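Local coordinates for uncharacterized protein TP-0789 domain-containing protein (Desulfovibrio piger ATCC 29098, PDB 4Z48), which is of unknown function but, as a member of the LolA-like family of lipoprotein-sorting proteins, may bind lipid or lipoprotein, at residues K159-R171 with R179-K191. Numbering follows the deposited sequence.
Sequences KETQYSRQVQWVR and RADYYDKKDRLVK
Arg165 lays its guanidinium flat on the Tyr183 ring. The planes are 16° apart, and Arg165 CZ sits 3.8 Å from the ring centroid, a cation-pi contact over the face. Leu189 CD1 covers the opposite face of that ring. Three waters lie in the guanidinium plane at its edge, and two of them link it to Asp187. Further along the same side of the hairpin, Arg179 covers the Trp169 ring, with Arg179 NH2 3.2 Å from Trp169 CE2. Here the two planes are inclined by 51°, so the fit is a tilted cation-pi contact and not a flat stack. A bend at chi3 (73°) turns the Arg179 guanidinium over the indole. Trp169 NE1 gives its hydrogen bond to Glu141. Both pairs belong to an antiparallel beta hairpin, strands 163-171 and 177-184, in a LolA-like fold. Val167 and Asp181 pair through two backbone hydrogen bonds between them. The other side of the hairpin carries Gln166 and Tyr182. The Gln166 amide stacks on the Tyr182 ring, nearly parallel to it and with NE2 over its centre, and Gln166 OE1 accepts from Arg153. The Tyr182 edge points into the face of Tyr163, with Tyr182 CD2 3.3 Å from Tyr163 CZ. The CG atom of Gln162 covers the opposite Tyr163 face. Lys191 NZ makes a weak hydrogen bond to Tyr163 OH, and Asp123 binds both groups. A classic beta bulge at Val190 and Lys191 faces Tyr182. Near the turn, Ser164 OG donates to Asp184 O at 2.6 Å from above the carbonyl plane. Asp187 N reaches the same oxygen from the opposite face. Lys185 curls back through three bent torsions, and its NZ donates to Thr161 O at 2.8 Å.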
ATOM      1  N   LYS A 159      -7.510  -7.317 -14.609  1.00 38.17           N
ATOM      2  CA  LYS A 159      -7.300  -6.469 -13.442  1.00 36.28           C
ATOM      3  C   LYS A 159      -6.812  -5.074 -13.894  1.00 39.77           C
ATOM      4  O   LYS A 159      -5.909  -4.948 -14.730  1.00 38.18           O
ATOM      5  CB  LYS A 159      -6.342  -7.117 -12.427  1.00 36.59           C
ATOM      6  CG  LYS A 159      -6.133  -6.311 -11.150  1.00 33.92           C
ATOM      7  CD  LYS A 159      -5.027  -6.903 -10.307  1.00 41.65           C
ATOM      8  CE  LYS A 159      -4.350  -5.895  -9.401  1.00 45.30           C
ATOM      9  NZ  LYS A 159      -5.318  -5.185  -8.520  1.00 42.90           N
ATOM     10  N   GLU A 160      -7.493  -4.049 -13.371  1.00 36.74           N
ATOM     11  CA  GLU A 160      -7.266  -2.621 -13.599  1.00 36.45           C
ATOM     12  C   GLU A 160      -6.044  -2.194 -12.788  1.00 35.74           C
ATOM     13  O   GLU A 160      -6.131  -1.978 -11.570  1.00 34.18           O
ATOM     14  CB  GLU A 160      -8.530  -1.854 -13.161  1.00 38.59           C
ATOM     15  CG  GLU A 160      -8.626  -0.408 -13.605  1.00 51.88           C
ATOM     16  CD  GLU A 160     -10.052  -0.021 -13.943  1.00 69.07           C
ATOM     17  OE1 GLU A 160     -10.870   0.126 -13.006  1.00 69.17           O
ATOM     18  OE2 GLU A 160     -10.368   0.072 -15.150  1.00 60.05           O
ATOM     19  N   THR A 161      -4.886  -2.127 -13.453  1.00 29.95           N
ATOM     20  CA  THR A 161      -3.625  -1.771 -12.774  1.00 27.03           C
ATOM     21  C   THR A 161      -2.654  -1.200 -13.788  1.00 27.05           C
ATOM     22  O   THR A 161      -2.747  -1.519 -14.969  1.00 27.80           O
ATOM     23  CB  THR A 161      -3.020  -3.028 -12.044  1.00 26.87           C
ATOM     24  OG1 THR A 161      -1.743  -2.704 -11.483  1.00 28.74           O
ATOM     25  CG2 THR A 161      -2.876  -4.242 -12.956  1.00 24.40           C
ATOM     26  N   GLN A 162      -1.712  -0.371 -13.343  1.00 23.60           N
ATOM     27  CA  GLN A 162      -0.729   0.152 -14.291  1.00 23.53           C
ATOM     28  C   GLN A 162       0.444  -0.848 -14.440  1.00 26.35           C
ATOM     29  O   GLN A 162       1.296  -0.683 -15.315  1.00 26.52           O
ATOM     30  CB  GLN A 162      -0.210   1.520 -13.797  1.00 24.03           C
ATOM     31  CG  GLN A 162       0.747   1.405 -12.647  1.00 27.63           C
ATOM     32  CD  GLN A 162       1.053   2.723 -12.004  1.00 38.50           C
ATOM     33  OE1 GLN A 162       0.408   3.110 -11.027  1.00 30.27           O
ATOM     34  NE2 GLN A 162       2.059   3.422 -12.530  1.00 21.84           N
ATOM     35  N   TYR A 163       0.507  -1.853 -13.556  1.00 22.32           N
ATOM     36  CA  TYR A 163       1.654  -2.742 -13.544  1.00 22.76           C
ATOM     37  C   TYR A 163       1.446  -4.032 -14.319  1.00 27.72           C
ATOM     38  O   TYR A 163       0.345  -4.577 -14.355  1.00 26.59           O
ATOM     39  CB  TYR A 163       2.060  -3.082 -12.106  1.00 22.32           C
ATOM     40  CG  TYR A 163       2.177  -1.872 -11.209  1.00 20.22           C
ATOM     41  CD1 TYR A 163       3.143  -0.896 -11.441  1.00 20.10           C
ATOM     42  CD2 TYR A 163       1.303  -1.687 -10.139  1.00 20.16           C
ATOM     43  CE1 TYR A 163       3.288   0.200 -10.584  1.00 20.66           C
ATOM     44  CE2 TYR A 163       1.412  -0.569  -9.296  1.00 19.91           C
ATOM     45  CZ  TYR A 163       2.386   0.380  -9.542  1.00 27.40           C
ATOM     46  OH  TYR A 163       2.483   1.436  -8.675  1.00 24.86           O
ATOM     47  N   SER A 164       2.523  -4.501 -14.938  1.00 25.04           N
ATOM     48  CA  SER A 164       2.509  -5.755 -15.688  1.00 27.02           C
ATOM     49  C   SER A 164       2.985  -6.883 -14.791  1.00 29.89           C
ATOM     50  O   SER A 164       2.551  -8.026 -14.961  1.00 30.73           O
ATOM     51  CB  SER A 164       3.389  -5.664 -16.926  1.00 31.92           C
ATOM     52  OG  SER A 164       4.715  -5.335 -16.549  1.00 38.71           O
ATOM     53  N   ARG A 165       3.896  -6.561 -13.852  1.00 24.69           N
ATOM     54  CA  ARG A 165       4.467  -7.562 -12.951  1.00 23.45           C
ATOM     55  C   ARG A 165       5.275  -6.875 -11.857  1.00 25.54           C
ATOM     56  O   ARG A 165       5.753  -5.744 -12.022  1.00 22.58           O
ATOM     57  CB  ARG A 165       5.318  -8.583 -13.743  1.00 26.13           C
ATOM     58  CG  ARG A 165       6.831  -8.400 -13.725  1.00 35.03           C
ATOM     59  CD  ARG A 165       7.508  -9.256 -14.771  1.00 37.94           C
ATOM     60  NE  ARG A 165       8.625  -8.515 -15.352  1.00 38.95           N
ATOM     61  CZ  ARG A 165       9.875  -8.611 -14.929  1.00 46.24           C
ATOM     62  NH1 ARG A 165      10.188  -9.451 -13.951  1.00 32.63           N
ATOM     63  NH2 ARG A 165      10.829  -7.880 -15.493  1.00 35.35           N
ATOM     64  N   GLN A 166       5.354  -7.541 -10.717  1.00 22.17           N
ATOM     65  CA  GLN A 166       6.062  -7.093  -9.543  1.00 21.82           C
ATOM     66  C   GLN A 166       6.959  -8.192  -9.004  1.00 25.37           C
ATOM     67  O   GLN A 166       6.498  -9.318  -8.797  1.00 27.58           O
ATOM     68  CB  GLN A 166       5.091  -6.637  -8.443  1.00 23.86           C
ATOM     69  CG  GLN A 166       4.195  -5.455  -8.900  1.00 32.29           C
ATOM     70  CD  GLN A 166       3.123  -5.152  -7.898  1.00 48.66           C
ATOM     71  OE1 GLN A 166       2.943  -5.866  -6.901  1.00 40.98           O
ATOM     72  NE2 GLN A 166       2.426  -4.047  -8.111  1.00 41.48           N
ATOM     73  N   VAL A 167       8.236  -7.866  -8.800  1.00 21.19           N
ATOM     74  CA  VAL A 167       9.230  -8.777  -8.215  1.00 22.14           C
ATOM     75  C   VAL A 167       9.374  -8.359  -6.774  1.00 24.32           C
ATOM     76  O   VAL A 167       9.614  -7.177  -6.481  1.00 23.16           O
ATOM     77  CB  VAL A 167      10.587  -8.816  -8.966  1.00 25.68           C
ATOM     78  CG1 VAL A 167      11.543  -9.817  -8.315  1.00 26.42           C
ATOM     79  CG2 VAL A 167      10.375  -9.159 -10.432  1.00 25.61           C
ATOM     80  N   GLN A 168       9.137  -9.299  -5.861  1.00 19.57           N
ATOM     81  CA  GLN A 168       9.199  -8.994  -4.433  1.00 18.69           C
ATOM     82  C   GLN A 168      10.252  -9.822  -3.704  1.00 22.60           C
ATOM     83  O   GLN A 168      10.307 -11.034  -3.891  1.00 21.43           O
ATOM     84  CB  GLN A 168       7.834  -9.272  -3.780  1.00 20.29           C
ATOM     85  CG  GLN A 168       6.664  -8.740  -4.557  1.00 25.95           C
ATOM     86  CD  GLN A 168       5.359  -9.274  -4.065  1.00 42.10           C
ATOM     87  OE1 GLN A 168       4.508  -8.507  -3.619  1.00 36.31           O
ATOM     88  NE2 GLN A 168       5.145 -10.580  -4.207  1.00 35.40           N
ATOM     89  N   TRP A 169      11.095  -9.162  -2.893  1.00 22.00           N
ATOM     90  CA  TRP A 169      12.054  -9.837  -2.013  1.00 22.19           C
ATOM     91  C   TRP A 169      11.385  -9.882  -0.659  1.00 25.87           C
ATOM     92  O   TRP A 169      11.197  -8.836  -0.048  1.00 24.37           O
ATOM     93  CB  TRP A 169      13.401  -9.090  -1.988  1.00 21.94           C
ATOM     94  CG  TRP A 169      14.221  -9.334  -3.215  1.00 22.79           C
ATOM     95  CD1 TRP A 169      15.235 -10.239  -3.354  1.00 26.36           C
ATOM     96  CD2 TRP A 169      14.052  -8.715  -4.493  1.00 22.81           C
ATOM     97  NE1 TRP A 169      15.738 -10.187  -4.636  1.00 26.47           N
ATOM     98  CE2 TRP A 169      15.015  -9.280  -5.363  1.00 27.32           C
ATOM     99  CE3 TRP A 169      13.178  -7.730  -4.996  1.00 23.77           C
ATOM    100  CZ2 TRP A 169      15.156  -8.868  -6.691  1.00 27.14           C
ATOM    101  CZ3 TRP A 169      13.313  -7.329  -6.318  1.00 25.28           C
ATOM    102  CH2 TRP A 169      14.292  -7.888  -7.151  1.00 26.63           C
ATOM    103  N   VAL A 170      11.019 -11.093  -0.177  1.00 23.53           N
ATOM    104  CA  VAL A 170      10.253 -11.277   1.062  1.00 22.55           C
ATOM    105  C   VAL A 170      11.119 -11.898   2.166  1.00 25.70           C
ATOM    106  O   VAL A 170      11.686 -12.966   1.976  1.00 24.32           O
ATOM    107  CB  VAL A 170       8.990 -12.145   0.774  1.00 25.28           C
ATOM    108  CG1 VAL A 170       8.161 -12.369   2.042  1.00 24.67           C
ATOM    109  CG2 VAL A 170       8.130 -11.529  -0.341  1.00 24.27           C
ATOM    110  N   ARG A 171      11.189 -11.233   3.338  1.00 23.18           N
ATOM    111  CA  ARG A 171      11.967 -11.743   4.478  1.00 22.69           C
ATOM    112  C   ARG A 171      11.440 -13.074   4.912  1.00 26.72           C
ATOM    113  O   ARG A 171      10.233 -13.214   5.116  1.00 25.99           O
ATOM    114  CB  ARG A 171      11.923 -10.779   5.660  1.00 22.22           C
ATOM    115  CG  ARG A 171      12.496  -9.416   5.370  1.00 27.05           C
ATOM    116  CD  ARG A 171      12.097  -8.490   6.478  1.00 39.49           C
ATOM    117  NE  ARG A 171      12.942  -7.297   6.568  1.00 48.88           N
ATOM    118  CZ  ARG A 171      14.031  -7.208   7.328  1.00 68.29           C
ATOM    119  NH1 ARG A 171      14.432  -8.251   8.053  1.00 50.16           N
ATOM    120  NH2 ARG A 171      14.735  -6.083   7.358  1.00 57.61           N
ATOM    121  N   ARG A 179      12.062  -5.474  -0.317  1.00 20.88           N
ATOM    122  CA  ARG A 179      12.237  -4.704  -1.527  1.00 21.18           C
ATOM    123  C   ARG A 179      11.244  -5.208  -2.572  1.00 23.40           C
ATOM    124  O   ARG A 179      10.802  -6.376  -2.517  1.00 22.74           O
ATOM    125  CB  ARG A 179      13.717  -4.868  -1.996  1.00 28.37           C
ATOM    126  CG  ARG A 179      14.070  -4.463  -3.432  1.00 41.06           C
ATOM    127  CD  ARG A 179      15.569  -4.538  -3.722  1.00 54.05           C
ATOM    128  NE  ARG A 179      16.061  -5.921  -3.834  1.00 56.07           N
ATOM    129  CZ  ARG A 179      17.202  -6.277  -4.422  1.00 68.23           C
ATOM    130  NH1 ARG A 179      17.990  -5.362  -4.973  1.00 60.55           N
ATOM    131  NH2 ARG A 179      17.565  -7.552  -4.463  1.00 50.80           N
ATOM    132  N   ALA A 180      10.867  -4.336  -3.508  1.00 20.57           N
ATOM    133  CA  ALA A 180      10.044  -4.752  -4.647  1.00 18.43           C
ATOM    134  C   ALA A 180      10.301  -3.863  -5.857  1.00 22.97           C
ATOM    135  O   ALA A 180      10.571  -2.658  -5.727  1.00 20.33           O
ATOM    136  CB  ALA A 180       8.563  -4.795  -4.314  1.00 19.67           C
ATOM    137  N   ASP A 181      10.313  -4.494  -7.027  1.00 18.95           N
ATOM    138  CA  ASP A 181      10.469  -3.825  -8.311  1.00 19.25           C
ATOM    139  C   ASP A 181       9.174  -3.928  -9.046  1.00 23.44           C
ATOM    140  O   ASP A 181       8.628  -5.022  -9.134  1.00 24.29           O
ATOM    141  CB  ASP A 181      11.613  -4.418  -9.126  1.00 21.94           C
ATOM    142  CG  ASP A 181      13.007  -4.089  -8.614  1.00 27.87           C
ATOM    143  OD1 ASP A 181      13.135  -3.180  -7.780  1.00 26.10           O
ATOM    144  OD2 ASP A 181      13.973  -4.756  -9.054  1.00 34.95           O
ATOM    145  N   TYR A 182       8.652  -2.785  -9.552  1.00 20.20           N
ATOM    146  CA  TYR A 182       7.388  -2.705 -10.290  1.00 20.53           C
ATOM    147  C   TYR A 182       7.658  -2.382 -11.740  1.00 24.56           C
ATOM    148  O   TYR A 182       8.471  -1.502 -12.038  1.00 24.48           O
ATOM    149  CB  TYR A 182       6.433  -1.635  -9.697  1.00 22.07           C
ATOM    150  CG  TYR A 182       5.770  -1.924  -8.362  1.00 25.97           C
ATOM    151  CD1 TYR A 182       6.169  -3.003  -7.572  1.00 29.51           C
ATOM    152  CD2 TYR A 182       4.823  -1.050  -7.834  1.00 27.63           C
ATOM    153  CE1 TYR A 182       5.591  -3.236  -6.319  1.00 30.90           C
ATOM    154  CE2 TYR A 182       4.218  -1.289  -6.602  1.00 28.51           C
ATOM    155  CZ  TYR A 182       4.616  -2.370  -5.839  1.00 34.95           C
ATOM    156  OH  TYR A 182       4.021  -2.566  -4.614  1.00 33.35           O
ATOM    157  N   TYR A 183       6.962  -3.099 -12.643  1.00 22.71           N
ATOM    158  CA  TYR A 183       7.118  -2.973 -14.077  1.00 21.93           C
ATOM    159  C   TYR A 183       5.829  -2.473 -14.722  1.00 25.97           C
ATOM    160  O   TYR A 183       4.740  -2.869 -14.306  1.00 26.26           O
ATOM    161  CB  TYR A 183       7.557  -4.322 -14.655  1.00 23.65           C
ATOM    162  CG  TYR A 183       8.958  -4.689 -14.205  1.00 22.88           C
ATOM    163  CD1 TYR A 183       9.171  -5.389 -13.012  1.00 23.62           C
ATOM    164  CD2 TYR A 183      10.072  -4.266 -14.921  1.00 23.76           C
ATOM    165  CE1 TYR A 183      10.464  -5.715 -12.587  1.00 23.09           C
ATOM    166  CE2 TYR A 183      11.365  -4.584 -14.503  1.00 25.23           C
ATOM    167  CZ  TYR A 183      11.557  -5.275 -13.319  1.00 28.82           C
ATOM    168  OH  TYR A 183      12.841  -5.542 -12.913  1.00 28.57           O
ATOM    169  N   ASP A 184       5.959  -1.591 -15.719  1.00 22.14           N
ATOM    170  CA  ASP A 184       4.816  -0.998 -16.413  1.00 23.17           C
ATOM    171  C   ASP A 184       4.354  -1.931 -17.557  1.00 29.35           C
ATOM    172  O   ASP A 184       4.957  -2.998 -17.761  1.00 26.78           O
ATOM    173  CB  ASP A 184       5.122   0.447 -16.917  1.00 25.54           C
ATOM    174  CG  ASP A 184       6.156   0.632 -18.030  1.00 33.06           C
ATOM    175  OD1 ASP A 184       6.554  -0.381 -18.660  1.00 33.52           O
ATOM    176  OD2 ASP A 184       6.559   1.799 -18.284  1.00 33.98           O
ATOM    177  N   LYS A 185       3.320  -1.508 -18.317  1.00 29.16           N
ATOM    178  CA  LYS A 185       2.759  -2.319 -19.417  1.00 30.27           C
ATOM    179  C   LYS A 185       3.726  -2.483 -20.602  1.00 35.95           C
ATOM    180  O   LYS A 185       3.459  -3.305 -21.490  1.00 38.07           O
ATOM    181  CB  LYS A 185       1.417  -1.741 -19.922  1.00 34.23           C
ATOM    182  CG  LYS A 185       0.336  -1.581 -18.860  1.00 40.22           C
ATOM    183  CD  LYS A 185      -0.170  -2.888 -18.331  1.00 42.14           C
ATOM    184  CE  LYS A 185      -1.658  -2.818 -18.190  1.00 53.56           C
ATOM    185  NZ  LYS A 185      -2.093  -3.466 -16.930  1.00 67.99           N
ATOM    186  N   LYS A 186       4.819  -1.700 -20.633  1.00 31.16           N
ATOM    187  CA  LYS A 186       5.846  -1.783 -21.676  1.00 31.28           C
ATOM    188  C   LYS A 186       7.091  -2.510 -21.138  1.00 33.96           C
ATOM    189  O   LYS A 186       8.167  -2.401 -21.725  1.00 33.31           O
ATOM    190  CB  LYS A 186       6.198  -0.385 -22.197  1.00 34.71           C
ATOM    191  CG  LYS A 186       5.125   0.197 -23.122  1.00 57.55           C
ATOM    192  CD  LYS A 186       5.459   1.623 -23.559  1.00 71.71           C
ATOM    193  CE  LYS A 186       4.281   2.370 -24.149  1.00 79.99           C
ATOM    194  NZ  LYS A 186       3.938   1.894 -25.515  1.00 90.50           N
ATOM    195  N   ASP A 187       6.913  -3.285 -20.033  1.00 29.12           N
ATOM    196  CA  ASP A 187       7.897  -4.104 -19.307  1.00 28.69           C
ATOM    197  C   ASP A 187       9.071  -3.263 -18.752  1.00 30.21           C
ATOM    198  O   ASP A 187      10.112  -3.813 -18.395  1.00 28.26           O
ATOM    199  CB  ASP A 187       8.417  -5.264 -20.197  1.00 30.83           C
ATOM    200  CG  ASP A 187       7.327  -6.179 -20.721  1.00 40.69           C
ATOM    201  OD1 ASP A 187       6.447  -6.573 -19.926  1.00 37.68           O
ATOM    202  OD2 ASP A 187       7.334  -6.473 -21.939  1.00 50.31           O
ATOM    203  N   ARG A 188       8.890  -1.941 -18.634  1.00 26.26           N
ATOM    204  CA  ARG A 188       9.940  -1.059 -18.108  1.00 24.32           C
ATOM    205  C   ARG A 188       9.823  -0.941 -16.606  1.00 27.03           C
ATOM    206  O   ARG A 188       8.707  -0.851 -16.080  1.00 26.61           O
ATOM    207  CB  ARG A 188       9.879   0.368 -18.730  1.00 22.37           C
ATOM    208  CG  ARG A 188      10.054   0.403 -20.241  1.00 30.77           C
ATOM    209  CD  ARG A 188       9.773   1.789 -20.777  1.00 38.44           C
ATOM    210  NE  ARG A 188       8.414   2.220 -20.440  1.00 47.44           N
ATOM    211  CZ  ARG A 188       7.698   3.067 -21.164  1.00 62.04           C
ATOM    212  NH1 ARG A 188       8.195   3.580 -22.286  1.00 44.01           N
ATOM    213  NH2 ARG A 188       6.468   3.395 -20.786  1.00 50.13           N
ATOM    214  N   LEU A 189      10.969  -0.869 -15.927  1.00 22.62           N
ATOM    215  CA  LEU A 189      11.025  -0.650 -14.475  1.00 22.58           C
ATOM    216  C   LEU A 189      10.452   0.731 -14.136  1.00 27.25           C
ATOM    217  O   LEU A 189      11.046   1.747 -14.505  1.00 27.46           O
ATOM    218  CB  LEU A 189      12.465  -0.780 -13.962  1.00 22.42           C
ATOM    219  CG  LEU A 189      12.655  -0.644 -12.450  1.00 25.78           C
ATOM    220  CD1 LEU A 189      12.015  -1.811 -11.705  1.00 24.17           C
ATOM    221  CD2 LEU A 189      14.119  -0.566 -12.111  1.00 30.88           C
ATOM    222  N   VAL A 190       9.263   0.769 -13.508  1.00 24.13           N
ATOM    223  CA  VAL A 190       8.565   2.041 -13.233  1.00 22.93           C
ATOM    224  C   VAL A 190       8.755   2.485 -11.756  1.00 25.64           C
ATOM    225  O   VAL A 190       8.782   3.698 -11.468  1.00 23.62           O
ATOM    226  CB  VAL A 190       7.052   2.007 -13.663  1.00 26.92           C
ATOM    227  CG1 VAL A 190       6.231   1.009 -12.857  1.00 26.05           C
ATOM    228  CG2 VAL A 190       6.418   3.393 -13.585  1.00 26.70           C
ATOM    229  N   LYS A 191       8.875   1.518 -10.827  1.00 20.71           N
ATOM    230  CA  LYS A 191       9.047   1.880  -9.423  1.00 19.33           C
ATOM    231  C   LYS A 191       9.929   0.902  -8.707  1.00 21.49           C
ATOM    232  O   LYS A 191       9.862  -0.322  -8.950  1.00 19.64           O
ATOM    233  CB  LYS A 191       7.704   1.983  -8.654  1.00 19.68           C
ATOM    234  CG  LYS A 191       6.650   2.829  -9.220  1.00 32.95           C
ATOM    235  CD  LYS A 191       5.637   3.158  -8.172  1.00 35.68           C
ATOM    236  CE  LYS A 191       4.601   3.960  -8.866  1.00 33.87           C
ATOM    237  NZ  LYS A 191       3.518   4.341  -7.959  1.00 24.80           N
TER
HETATM  238  O   HOH W   1      -3.652  -5.605 -16.148  1.00 42.42           O
HETATM  239  O   HOH W   2       6.754  -7.056 -17.290  1.00 32.55           O
HETATM  240  O   HOH W   3      11.039  -6.399 -17.910  1.00 32.51           O
HETATM  241  O   HOH W   4      13.481  -8.085 -14.608  1.00 67.27           O
HETATM  242  O   HOH W   5       4.927  -5.561  -3.963  1.00 39.81           O